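Local coordinates for phospholethanolamine N-methyltransferase 2 (Haemonchus contortus, PDB 4KRI), which probably transfers methyl groups from S-adenosylmethionine to phosphomonomethylethanolamine on the way to phosphocholine in this parasitic nematode, at residues Glu194-Asn199 / Ser408-Lys413; Gly205-Asn210 / Ala237-Ser242; Leu214-Pro219 / Trp424-Ala429; Leu414-Ile417 / Asn421-Trp424. All blocks are in the same frame, centred on the assembly; numbering follows the deposited sequence.

In the fold
Contact 1 reaches phosphomonomethylethanolamine through K413; the side chains of H422 (contact 4) and N210 (contact 2) each come within about 5 Å of a ligand, while contact 3 is structural packing farther off. Helices 187-197 and 206-215 give the first segments of contacts 1, 2 and 3. Contact 2 pairs helix 206-215 with helix 235-244; helix 400-418 and strand 422-430 supply the second segments of contacts 1 and 3 and all of contact 4. Contacts 1 and 4, centres 14 Å apart, meet where K413 packs on H422. Contacts 2 and 3 share helix 206-215, contacts 3 and 4 W424. Mid-chain helices and the C-terminal helix and strand are thus brought together beside the ligands.

Contact 1. Residues Glu194-Asn199 / Ser408-Lys413; sequences EWIFGN and SGWKSK. With 1SH (2-(methylamino)ethyl dihydrogen phosphate), chain E.
I196, near the end of helix 187-197, lies against the indole of W410 on helix 400-418, and the two side chains run past each other in opposite directions. With CG1 anti to the backbone N (chi1 -178°), I196 sets that atom over one face of the indole, 4.0 Å from W410 CZ2, while I196 CG2 reaches W410 CH2 at 3.8 Å. The next residue, F197, brings its CZ corner to the six-membered ring of the indole: F197 CZ is 3.6 Å from W410 CZ2 and sits at the edge of the indole, near its plane. The two rings are oblique, with planes at 52° and centroids 5.5 Å apart. K413 belongs to the phosphomonomethylethanolamine pocket of this methyltransferase, and the cluster lies beside it, for the edge of the F197 ring also faces the ligand, F197 CE2 lying 4.1 Å from 1SH C1. The helix ends at F197, and G198 leaves it with positive phi; G198 N still bonds back to E194 O. On the facing helix, W410 is held by a hydrogen bond from NE1 to E383 of helix 373-389. K413 NZ lies over the rim of the face opposite I196 CG1, and the lysine chain, bent at chi3 (-77°), delivers NZ to the phosphate in a hydrogen bond of 2.6 Å to 1SH O4. Y193, Y327, Y341, R345 and Y347 also bond to the ligand. The ammonium group of K413 would probably help to balance the negative charge of the phosphate.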
loop_
_atom_site.group_PDB
_atom_site.type_symbol
_atom_site.label_atom_id
_atom_site.label_comp_id
_atom_site.label_asym_id
_atom_site.label_seq_id
_atom_site.Cartn_x
_atom_site.Cartn_y
_atom_site.Cartn_z
ATOM N N GLU A 194 3.719 -4.963 -16.437
ATOM C CA GLU A 194 4.899 -5.752 -16.077
ATOM C C GLU A 194 5.577 -6.319 -17.329
ATOM O O GLU A 194 6.809 -6.393 -17.419
ATOM C CB GLU A 194 4.532 -6.891 -15.118
ATOM C CG GLU A 194 5.735 -7.686 -14.676
ATOM C CD GLU A 194 5.383 -8.937 -13.891
ATOM O OE1 GLU A 194 4.224 -9.417 -13.969
ATOM O OE2 GLU A 194 6.286 -9.453 -13.205
ATOM N N TRP A 195 4.765 -6.707 -18.306
ATOM C CA TRP A 195 5.307 -7.280 -19.530
ATOM C C TRP A 195 6.201 -6.278 -20.254
ATOM O O TRP A 195 7.288 -6.631 -20.708
ATOM C CB TRP A 195 4.184 -7.754 -20.457
ATOM C CG TRP A 195 4.648 -8.650 -21.585
ATOM C CD1 TRP A 195 4.709 -10.015 -21.575
ATOM C CD2 TRP A 195 5.098 -8.242 -22.884
ATOM N NE1 TRP A 195 5.172 -10.478 -22.780
ATOM C CE2 TRP A 195 5.416 -9.410 -23.604
ATOM C CE3 TRP A 195 5.253 -7.007 -23.512
ATOM C CZ2 TRP A 195 5.886 -9.377 -24.917
ATOM C CZ3 TRP A 195 5.720 -6.982 -24.815
ATOM C CH2 TRP A 195 6.028 -8.154 -25.502
ATOM N N ILE A 196 5.759 -5.026 -20.352
ATOM C CA ILE A 196 6.562 -4.015 -21.034
ATOM C C ILE A 196 7.721 -3.466 -20.183
ATOM O O ILE A 196 8.820 -3.233 -20.699
ATOM C CB ILE A 196 5.687 -2.867 -21.628
ATOM C CG1 ILE A 196 6.553 -1.857 -22.378
ATOM C CG2 ILE A 196 4.928 -2.130 -20.537
ATOM C CD1 ILE A 196 7.501 -2.488 -23.346
ATOM N N PHE A 197 7.486 -3.257 -18.893
ATOM C CA PHE A 197 8.522 -2.678 -18.036
ATOM C C PHE A 197 9.616 -3.683 -17.653
ATOM O O PHE A 197 10.793 -3.324 -17.544
ATOM C CB PHE A 197 7.899 -2.060 -16.773
ATOM C CG PHE A 197 7.137 -0.782 -17.034
ATOM C CD1 PHE A 197 7.769 0.313 -17.601
ATOM C CD2 PHE A 197 5.796 -0.675 -16.687
ATOM C CE1 PHE A 197 7.076 1.496 -17.832
ATOM C CE2 PHE A 197 5.097 0.502 -16.914
ATOM C CZ PHE A 197 5.739 1.591 -17.488
ATOM N N GLY A 198 9.227 -4.939 -17.454
ATOM C CA GLY A 198 10.166 -5.966 -17.034
ATOM C C GLY A 198 9.661 -6.680 -15.794
ATOM O O GLY A 198 8.916 -6.089 -15.014
ATOM N N ASN A 199 10.058 -7.940 -15.610
ATOM C CA ASN A 199 9.596 -8.732 -14.468
ATOM C C ASN A 199 9.610 -7.993 -13.127
ATOM O O ASN A 199 10.626 -7.423 -12.747
ATOM C CB ASN A 199 10.414 -10.023 -14.339
ATOM C CG ASN A 199 10.012 -11.079 -15.360
ATOM O OD1 ASN A 199 9.437 -10.767 -16.401
ATOM N ND2 ASN A 199 10.314 -12.340 -15.059
ATOM N N SER A 408 -0.062 2.323 -28.387
ATOM C CA SER A 408 -0.548 3.691 -28.539
ATOM C C SER A 408 -0.159 4.559 -27.354
ATOM O O SER A 408 0.061 5.757 -27.502
ATOM C CB SER A 408 -2.064 3.700 -28.707
ATOM O OG SER A 408 -2.422 3.151 -29.961
ATOM N N GLY A 409 -0.079 3.954 -26.176
ATOM C CA GLY A 409 0.311 4.704 -24.999
ATOM C C GLY A 409 1.748 5.169 -25.096
ATOM O O GLY A 409 2.080 6.305 -24.748
ATOM N N TRP A 410 2.616 4.284 -25.564
ATOM C CA TRP A 410 4.029 4.622 -25.642
ATOM C C TRP A 410 4.269 5.637 -26.759
ATOM O O TRP A 410 5.031 6.594 -26.583
ATOM C CB TRP A 410 4.880 3.351 -25.771
ATOM C CG TRP A 410 5.427 2.871 -24.447
ATOM C CD1 TRP A 410 6.742 2.785 -24.096
ATOM C CD2 TRP A 410 4.677 2.445 -23.288
ATOM N NE1 TRP A 410 6.862 2.326 -22.805
ATOM C CE2 TRP A 410 5.611 2.105 -22.289
ATOM C CE3 TRP A 410 3.312 2.301 -23.011
ATOM C CZ2 TRP A 410 5.226 1.634 -21.025
ATOM C CZ3 TRP A 410 2.931 1.829 -21.745
ATOM C CH2 TRP A 410 3.885 1.510 -20.774
ATOM N N LYS A 411 3.580 5.458 -27.885
ATOM C CA LYS A 411 3.605 6.457 -28.954
ATOM C C LYS A 411 3.196 7.833 -28.415
ATOM O O LYS A 411 3.880 8.829 -28.646
ATOM C CB LYS A 411 2.676 6.050 -30.103
ATOM C CG LYS A 411 2.725 7.016 -31.285
ATOM C CD LYS A 411 1.600 6.779 -32.284
ATOM C CE LYS A 411 1.627 7.844 -33.393
ATOM N NZ LYS A 411 0.491 7.734 -34.362
ATOM N N SER A 412 2.092 7.874 -27.672
ATOM C CA SER A 412 1.593 9.125 -27.104
ATOM C C SER A 412 2.553 9.810 -26.129
ATOM O O SER A 412 2.751 11.026 -26.198
ATOM C CB SER A 412 0.234 8.902 -26.438
ATOM O OG SER A 412 -0.761 8.645 -27.416
ATOM N N LYS A 413 3.137 9.044 -25.213
ATOM C CA LYS A 413 4.093 9.613 -24.266
ATOM C C LYS A 413 5.289 10.246 -24.973
ATOM O O LYS A 413 5.776 11.297 -24.562
ATOM C CB LYS A 413 4.521 8.566 -23.228
ATOM C CG LYS A 413 3.453 8.353 -22.160
ATOM C CD LYS A 413 3.839 7.293 -21.150
ATOM C CE LYS A 413 3.658 5.904 -21.722
ATOM N NZ LYS A 413 3.822 4.906 -20.631
HETATM O O4 1SH E . 2.787 5.663 -18.338
HETATM P P1 1SH E . 1.445 5.329 -17.694
HETATM O O1 1SH E . 0.604 6.530 -17.506
HETATM O O3 1SH E . 0.688 4.279 -18.592
HETATM O O2 1SH E . 1.722 4.721 -16.258
HETATM C C1 1SH E . 2.569 3.698 -16.150
HETATM C C2 1SH E . 2.961 3.307 -14.731
HETATM N N1 1SH E . 3.732 4.256 -13.978
HETATM C C3 1SH E . 3.838 3.769 -12.651
#

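Contact 2. Residues Gly205-Asn210 / Ala237-Ser242; sequences GGWNQN and ARQAAS
Helices 206-210 and 237-242 approach to 10.9 Å between axes and cross at -59°, with the CA atoms of W207 and Q239 the nearest pair at 7.9 Å. Q239 spans the gap: its CG stands anti to the backbone N (chi1 -179°) and the chain runs on extended, carrying the amide to the first turn of helix 206-215. Both ends of that amide are gripped. Q239 NE2 donates to W207 O at 3.0 Å; the bond is straight at hydrogen, yet the donor lies above the carbonyl plane. At the other end N210 ND2 donates to Q239 OE1 over only 2.6 Å, nearly along the C=O axis, and the two amide planes are almost coplanar, 11° apart. The paired bonds should fix the rotation of the Q239 amide. The W207 indole covers the same side chain: Q239 NE2 is over the ring centre, 3.2 Å from W207 CD2, and Q239 CG makes a CH-pi contact with the six-membered ring, 3.9 Å from its centroid. S242 OG approaches the ring edge more loosely. N210 uses its remaining amide oxygen, OD1, to accept from R296, and its side chain is about 5 Å from the bound S-adenosylhomocysteine. Helix 235-244 follows strand 225-229 and a glycine-rich turn, consistent with the cofactor-binding strand-turn-helix of Rossmann-like methyltransferases.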
loop_
_atom_site.group_PDB
_atom_site.type_symbol
_atom_site.label_atom_id
_atom_site.label_comp_id
_atom_site.label_asym_id
_atom_site.label_seq_id
_atom_site.Cartn_x
_atom_site.Cartn_y
_atom_site.Cartn_z
ATOM N N GLY A 205 12.085 1.282 -17.369
ATOM C CA GLY A 205 13.441 0.769 -17.412
ATOM C C GLY A 205 13.688 -0.518 -16.647
ATOM O O GLY A 205 14.776 -1.087 -16.740
ATOM N N GLY A 206 12.694 -0.970 -15.889
ATOM C CA GLY A 206 12.784 -2.236 -15.182
ATOM C C GLY A 206 13.984 -2.356 -14.256
ATOM O O GLY A 206 14.407 -1.372 -13.643
ATOM N N TRP A 207 14.537 -3.564 -14.166
ATOM C CA TRP A 207 15.556 -3.888 -13.151
ATOM C C TRP A 207 16.805 -3.012 -13.294
ATOM O O TRP A 207 17.281 -2.436 -12.324
ATOM C CB TRP A 207 15.948 -5.370 -13.250
ATOM C CG TRP A 207 17.207 -5.746 -12.465
ATOM C CD1 TRP A 207 18.512 -5.517 -12.829
ATOM C CD2 TRP A 207 17.259 -6.442 -11.219
ATOM N NE1 TRP A 207 19.362 -6.010 -11.872
ATOM C CE2 TRP A 207 18.621 -6.588 -10.873
ATOM C CE3 TRP A 207 16.289 -6.948 -10.357
ATOM C CZ2 TRP A 207 19.031 -7.216 -9.698
ATOM C CZ3 TRP A 207 16.695 -7.574 -9.193
ATOM C CH2 TRP A 207 18.055 -7.706 -8.874
ATOM N N ASN A 208 17.340 -2.911 -14.504
ATOM C CA ASN A 208 18.569 -2.153 -14.696
ATOM C C ASN A 208 18.398 -0.684 -14.338
ATOM O O ASN A 208 19.306 -0.061 -13.785
ATOM C CB ASN A 208 19.067 -2.270 -16.136
ATOM C CG ASN A 208 19.618 -3.639 -16.451
ATOM O OD1 ASN A 208 20.073 -4.353 -15.556
ATOM N ND2 ASN A 208 19.601 -4.006 -17.727
ATOM N N GLN A 209 17.243 -0.115 -14.661
ATOM C CA GLN A 209 17.055 1.305 -14.391
ATOM C C GLN A 209 16.859 1.532 -12.906
ATOM O O GLN A 209 17.394 2.487 -12.345
ATOM C CB GLN A 209 15.871 1.883 -15.165
ATOM C CG GLN A 209 15.688 3.383 -14.957
ATOM C CD GLN A 209 16.849 4.211 -15.508
ATOM O OE1 GLN A 209 17.308 3.987 -16.626
ATOM N NE2 GLN A 209 17.318 5.184 -14.725
ATOM N N ASN A 210 16.090 0.666 -12.267
ATOM C CA ASN A 210 15.897 0.824 -10.834
ATOM C C ASN A 210 17.210 0.709 -10.067
ATOM O O ASN A 210 17.414 1.395 -9.063
ATOM C CB ASN A 210 14.859 -0.148 -10.290
ATOM C CG ASN A 210 14.315 0.301 -8.960
ATOM O OD1 ASN A 210 13.607 1.310 -8.886
ATOM N ND2 ASN A 210 14.672 -0.411 -7.898
ATOM N N ALA A 237 11.472 -3.120 -4.146
ATOM C CA ALA A 237 11.765 -3.468 -2.763
ATOM C C ALA A 237 12.614 -4.725 -2.693
ATOM O O ALA A 237 13.572 -4.806 -1.913
ATOM C CB ALA A 237 10.481 -3.658 -1.959
ATOM N N ARG A 238 12.243 -5.722 -3.492
ATOM C CA ARG A 238 12.963 -6.981 -3.501
ATOM C C ARG A 238 14.405 -6.785 -3.969
ATOM O O ARG A 238 15.324 -7.448 -3.478
ATOM C CB ARG A 238 12.221 -8.006 -4.376
ATOM C CG ARG A 238 10.875 -8.454 -3.771
ATOM C CD ARG A 238 11.076 -9.326 -2.543
ATOM N NE ARG A 238 11.819 -10.532 -2.919
ATOM C CZ ARG A 238 11.290 -11.570 -3.557
ATOM N NH1 ARG A 238 10.001 -11.578 -3.879
ATOM N NH2 ARG A 238 12.050 -12.613 -3.874
ATOM N N GLN A 239 14.594 -5.868 -4.912
ATOM C CA GLN A 239 15.925 -5.546 -5.426
ATOM C C GLN A 239 16.790 -4.792 -4.413
ATOM O O GLN A 239 17.987 -5.059 -4.281
ATOM C CB GLN A 239 15.797 -4.704 -6.692
ATOM C CG GLN A 239 17.125 -4.333 -7.310
ATOM C CD GLN A 239 16.935 -3.437 -8.518
ATOM O OE1 GLN A 239 16.161 -2.486 -8.465
ATOM N NE2 GLN A 239 17.626 -3.742 -9.607
ATOM N N ALA A 240 16.183 -3.842 -3.711
ATOM C CA ALA A 240 16.896 -3.135 -2.645
ATOM C C ALA A 240 17.396 -4.119 -1.591
ATOM O O ALA A 240 18.531 -4.014 -1.097
ATOM C CB ALA A 240 15.994 -2.063 -2.019
ATOM N N ALA A 241 16.558 -5.099 -1.255
ATOM C CA ALA A 241 16.948 -6.089 -0.272
ATOM C C ALA A 241 18.020 -7.016 -0.846
ATOM O O ALA A 241 19.029 -7.299 -0.185
ATOM C CB ALA A 241 15.741 -6.897 0.196
ATOM N N SER A 242 17.819 -7.503 -2.067
ATOM C CA SER A 242 18.738 -8.534 -2.567
ATOM C C SER A 242 20.104 -7.972 -2.967
ATOM O O SER A 242 21.121 -8.648 -2.823
ATOM C CB SER A 242 18.123 -9.318 -3.726
ATOM O OG SER A 242 17.888 -8.461 -4.824
#

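Contact 3. Residues Leu214-Pro219 / Trp424-Ala429; sequences LKRFGP and WNFFAA
The guanidinium of R216 lies flat on the ring of F426, the two planes 16° apart and their centres separated by 3.9 Å. R216 CZ stands over the centre of the ring, 8° off its normal, so this is a cation-pi stack. The overlap spreads across the flat groups: R216 NE sits 3.8 Å from F426 CZ, and R216 NH2 sits 3.8 Å from F426 CE2. A bend at chi3 (58°) folds the arginine chain and lays its end down on the ring, while R216 CB also approaches the rim, 4.1 Å from F426 CE1. F426 turns its ring toward the arginine from strand 422-430, an antiparallel partner of both strand 320-329 and strand 367-371 in the sheet of the methyltransferase domain. R216 comes from the type I turn K215-G218, which closes helix 206-215, so the stack ties the end of that helix to strand 422-430. R216 NH2 also forms salt bridges with E368 and E370 of strand 367-371, and these carboxylates probably hold the guanidinium in place over the ring. Within the turn, F217 O accepts a hydrogen bond from K321, and the F217 ring meets Y292 edge-to-face.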
loop_
_atom_site.group_PDB
_atom_site.type_symbol
_atom_site.label_atom_id
_atom_site.label_comp_id
_atom_site.label_asym_id
_atom_site.label_seq_id
_atom_site.Cartn_x
_atom_site.Cartn_y
_atom_site.Cartn_z
ATOM N N LEU A 214 18.730 3.469 -7.489
ATOM C CA LEU A 214 19.097 3.146 -6.106
ATOM C C LEU A 214 20.509 3.599 -5.761
ATOM O O LEU A 214 20.782 4.012 -4.630
ATOM C CB LEU A 214 18.988 1.644 -5.852
ATOM C CG LEU A 214 17.558 1.145 -5.692
ATOM C CD1 LEU A 214 17.548 -0.382 -5.526
ATOM C CD2 LEU A 214 16.892 1.823 -4.497
ATOM N N LYS A 215 21.406 3.525 -6.729
ATOM C CA LYS A 215 22.782 3.938 -6.500
ATOM C C LYS A 215 22.917 5.436 -6.223
ATOM O O LYS A 215 23.898 5.874 -5.634
ATOM C CB LYS A 215 23.666 3.528 -7.684
ATOM C CG LYS A 215 24.011 2.035 -7.659
ATOM C CD LYS A 215 24.784 1.608 -8.907
ATOM C CE LYS A 215 25.022 0.097 -8.910
ATOM N NZ LYS A 215 25.702 -0.363 -10.159
ATOM N N ARG A 216 21.928 6.214 -6.639
ATOM C CA ARG A 216 21.983 7.656 -6.418
ATOM C C ARG A 216 21.668 8.060 -4.977
ATOM O O ARG A 216 21.742 9.243 -4.625
ATOM C CB ARG A 216 21.100 8.374 -7.431
ATOM C CG ARG A 216 21.548 8.059 -8.850
ATOM C CD ARG A 216 20.849 8.886 -9.867
ATOM N NE ARG A 216 21.053 10.311 -9.638
ATOM C CZ ARG A 216 20.668 11.248 -10.498
ATOM N NH1 ARG A 216 20.082 10.891 -11.628
ATOM N NH2 ARG A 216 20.870 12.528 -10.229
ATOM N N PHE A 217 21.348 7.077 -4.140
ATOM C CA PHE A 217 21.243 7.317 -2.698
ATOM C C PHE A 217 22.632 7.568 -2.135
ATOM O O PHE A 217 22.780 8.192 -1.079
ATOM C CB PHE A 217 20.662 6.104 -1.972
ATOM C CG PHE A 217 19.168 6.154 -1.757
ATOM C CD1 PHE A 217 18.609 7.032 -0.840
ATOM C CD2 PHE A 217 18.329 5.289 -2.441
ATOM C CE1 PHE A 217 17.231 7.064 -0.624
ATOM C CE2 PHE A 217 16.956 5.306 -2.227
ATOM C CZ PHE A 217 16.404 6.190 -1.307
ATOM N N GLY A 218 23.647 7.070 -2.840
ATOM C CA GLY A 218 25.001 7.043 -2.318
ATOM C C GLY A 218 25.220 5.766 -1.529
ATOM O O GLY A 218 24.472 4.801 -1.693
ATOM N N PRO A 219 26.242 5.746 -0.663
ATOM C CA PRO A 219 26.560 4.541 0.111
ATOM C C PRO A 219 25.397 4.106 0.997
ATOM O O PRO A 219 24.862 4.916 1.760
ATOM C CB PRO A 219 27.741 4.983 0.985
ATOM C CG PRO A 219 28.348 6.140 0.256
ATOM C CD PRO A 219 27.189 6.845 -0.398
ATOM N N TRP A 424 10.160 13.529 -16.688
ATOM C CA TRP A 424 10.453 12.469 -15.723
ATOM C C TRP A 424 11.469 13.051 -14.762
ATOM O O TRP A 424 12.617 13.310 -15.149
ATOM C CB TRP A 424 11.013 11.225 -16.417
ATOM C CG TRP A 424 11.128 10.029 -15.486
ATOM C CD1 TRP A 424 10.237 9.661 -14.518
ATOM C CD2 TRP A 424 12.208 9.080 -15.419
ATOM N NE1 TRP A 424 10.685 8.527 -13.871
ATOM C CE2 TRP A 424 11.897 8.159 -14.402
ATOM C CE3 TRP A 424 13.408 8.923 -16.128
ATOM C CZ2 TRP A 424 12.739 7.088 -14.071
ATOM C CZ3 TRP A 424 14.246 7.858 -15.803
ATOM C CH2 TRP A 424 13.907 6.957 -14.780
ATOM N N ASN A 425 11.041 13.290 -13.522
ATOM C CA ASN A 425 11.824 14.075 -12.574
ATOM C C ASN A 425 12.427 13.268 -11.427
ATOM O O ASN A 425 11.843 12.282 -10.986
ATOM C CB ASN A 425 10.964 15.199 -11.995
ATOM C CG ASN A 425 10.654 16.278 -13.015
ATOM O OD1 ASN A 425 11.406 16.472 -13.973
ATOM N ND2 ASN A 425 9.558 16.999 -12.802
ATOM N N PHE A 426 13.584 13.726 -10.951
ATOM C CA PHE A 426 14.314 13.125 -9.839
ATOM C C PHE A 426 14.408 14.145 -8.701
ATOM O O PHE A 426 14.658 15.330 -8.935
ATOM C CB PHE A 426 15.723 12.758 -10.319
ATOM C CG PHE A 426 16.659 12.307 -9.221
ATOM C CD1 PHE A 426 16.800 10.962 -8.940
ATOM C CD2 PHE A 426 17.423 13.223 -8.508
ATOM C CE1 PHE A 426 17.662 10.534 -7.940
ATOM C CE2 PHE A 426 18.285 12.811 -7.510
ATOM C CZ PHE A 426 18.405 11.461 -7.224
ATOM N N PHE A 427 14.194 13.692 -7.475
ATOM C CA PHE A 427 14.345 14.536 -6.296
ATOM C C PHE A 427 15.024 13.723 -5.198
ATOM O O PHE A 427 14.658 12.575 -4.953
ATOM C CB PHE A 427 12.976 15.033 -5.818
ATOM C CG PHE A 427 12.947 15.446 -4.372
ATOM C CD1 PHE A 427 13.549 16.629 -3.952
ATOM C CD2 PHE A 427 12.296 14.661 -3.437
ATOM C CE1 PHE A 427 13.522 17.001 -2.610
ATOM C CE2 PHE A 427 12.269 15.022 -2.092
ATOM C CZ PHE A 427 12.878 16.196 -1.681
ATOM N N ALA A 428 16.032 14.303 -4.555
ATOM C CA ALA A 428 16.607 13.689 -3.356
ATOM C C ALA A 428 16.900 14.773 -2.332
ATOM O O ALA A 428 17.110 15.923 -2.702
ATOM C CB ALA A 428 17.876 12.922 -3.696
ATOM N N ALA A 429 16.903 14.415 -1.050
ATOM C CA ALA A 429 17.217 15.369 0.010
ATOM C C ALA A 429 17.450 14.628 1.308
ATOM O O ALA A 429 17.175 13.422 1.414
ATOM C CB ALA A 429 16.091 16.388 0.179
#

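Contact 4. Residues Leu414-Ile417 / Asn421-Trp424; sequences LQYI and NHNW
Y416 O is gripped by two backbone N-H groups from the chain that follows its helix. N421 N donates at 2.9 Å, nearly in line with the carbonyl, and H422 N donates at 3.1 Å from well above the carbonyl plane, through an almost straight N-H...O angle of 172°. The bonds draw the two backbones together, and Y416 CB touches H422 CB at 3.5 Å. The side chains pass at a slant, and H422 CG, anti to its backbone N (chi1 -165°), leaves ND1 at the edge of the tyrosine ring, 4.1 Å from Y416 CD2. This ND1 is buried without a polar partner in the model. I417 CG1 rests against the histidine carbonyl, 3.7 Å from H422 O. In the next shell, Y416 OH bonds to S337, and the amide of N421 is held by S335 N and T333 O. H422 meets Y327 edge-to-face, its side chain about 5 Å from the bound phosphomonomethylethanolamine. The contact closes the short connection from helix 400-418 into strand 422-430, packed against helix 336-345, through F338, and against helix 373-389, where I417 lies on F376 and L380.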
loop_
_atom_site.group_PDB
_atom_site.type_symbol
_atom_site.label_atom_id
_atom_site.label_comp_id
_atom_site.label_asym_id
_atom_site.label_seq_id
_atom_site.Cartn_x
_atom_site.Cartn_y
_atom_site.Cartn_z
ATOM N N LEU A 414 5.734 9.627 -26.060
ATOM C CA LEU A 414 6.820 10.189 -26.852
ATOM C C LEU A 414 6.458 11.580 -27.397
ATOM O O LEU A 414 7.265 12.510 -27.327
ATOM C CB LEU A 414 7.217 9.218 -27.976
ATOM C CG LEU A 414 8.000 8.017 -27.423
ATOM C CD1 LEU A 414 8.101 6.866 -28.416
ATOM C CD2 LEU A 414 9.387 8.468 -26.983
ATOM N N GLN A 415 5.235 11.736 -27.893
ATOM C CA GLN A 415 4.776 13.048 -28.338
ATOM C C GLN A 415 4.591 14.046 -27.177
ATOM O O GLN A 415 4.840 15.248 -27.335
ATOM C CB GLN A 415 3.491 12.924 -29.162
ATOM C CG GLN A 415 3.071 14.232 -29.826
ATOM C CD GLN A 415 4.155 14.808 -30.735
ATOM O OE1 GLN A 415 4.696 14.109 -31.598
ATOM N NE2 GLN A 415 4.481 16.088 -30.537
ATOM N N TYR A 416 4.159 13.555 -26.017
ATOM C CA TYR A 416 4.012 14.409 -24.840
ATOM C C TYR A 416 5.371 14.947 -24.413
ATOM O O TYR A 416 5.484 16.084 -23.947
ATOM C CB TYR A 416 3.393 13.641 -23.665
ATOM C CG TYR A 416 2.018 13.071 -23.911
ATOM C CD1 TYR A 416 1.181 13.609 -24.878
ATOM C CD2 TYR A 416 1.554 11.992 -23.169
ATOM C CE1 TYR A 416 -0.073 13.089 -25.100
ATOM C CE2 TYR A 416 0.300 11.464 -23.389
ATOM C CZ TYR A 416 -0.507 12.019 -24.355
ATOM O OH TYR A 416 -1.759 11.497 -24.577
ATOM N N ILE A 417 6.399 14.118 -24.557
ATOM C CA ILE A 417 7.758 14.551 -24.260
ATOM C C ILE A 417 8.189 15.606 -25.270
ATOM O O ILE A 417 8.798 16.614 -24.914
ATOM C CB ILE A 417 8.742 13.381 -24.319
ATOM C CG1 ILE A 417 8.570 12.490 -23.094
ATOM C CG2 ILE A 417 10.181 13.884 -24.394
ATOM C CD1 ILE A 417 9.573 11.369 -23.033
ATOM N N ASN A 421 5.591 18.534 -22.427
ATOM C CA ASN A 421 4.491 18.449 -21.478
ATOM C C ASN A 421 4.861 17.438 -20.386
ATOM O O ASN A 421 4.804 17.736 -19.195
ATOM C CB ASN A 421 3.206 17.988 -22.168
ATOM C CG ASN A 421 2.625 19.028 -23.141
ATOM O OD1 ASN A 421 1.516 18.840 -23.637
ATOM N ND2 ASN A 421 3.358 20.111 -23.406
ATOM N N HIS A 422 5.255 16.244 -20.821
ATOM C CA HIS A 422 5.542 15.119 -19.927
ATOM C C HIS A 422 7.027 15.120 -19.578
ATOM O O HIS A 422 7.871 15.040 -20.467
ATOM C CB HIS A 422 5.181 13.819 -20.658
ATOM C CG HIS A 422 5.084 12.616 -19.778
ATOM N ND1 HIS A 422 4.213 11.577 -20.028
ATOM C CD2 HIS A 422 5.770 12.265 -18.657
ATOM C CE1 HIS A 422 4.354 10.648 -19.101
ATOM N NE2 HIS A 422 5.291 11.042 -18.260
ATOM N N ASN A 423 7.351 15.214 -18.290
ATOM C CA ASN A 423 8.737 15.118 -17.855
ATOM C C ASN A 423 8.916 13.966 -16.867
ATOM O O ASN A 423 7.947 13.484 -16.271
ATOM C CB ASN A 423 9.201 16.430 -17.193
ATOM C CG ASN A 423 9.611 17.498 -18.193
ATOM O OD1 ASN A 423 9.308 17.412 -19.388
ATOM N ND2 ASN A 423 10.301 18.524 -17.704
ATOM N N TRP A 424 10.160 13.529 -16.688
ATOM C CA TRP A 424 10.453 12.469 -15.723
ATOM C C TRP A 424 11.469 13.051 -14.762
ATOM O O TRP A 424 12.617 13.310 -15.149
ATOM C CB TRP A 424 11.013 11.225 -16.417
ATOM C CG TRP A 424 11.128 10.029 -15.486
ATOM C CD1 TRP A 424 10.237 9.661 -14.518
ATOM C CD2 TRP A 424 12.208 9.080 -15.419
ATOM N NE1 TRP A 424 10.685 8.527 -13.871
ATOM C CE2 TRP A 424 11.897 8.159 -14.402
ATOM C CE3 TRP A 424 13.408 8.923 -16.128
ATOM C CZ2 TRP A 424 12.739 7.088 -14.071
ATOM C CZ3 TRP A 424 14.246 7.858 -15.803
ATOM C CH2 TRP A 424 13.907 6.957 -14.780
#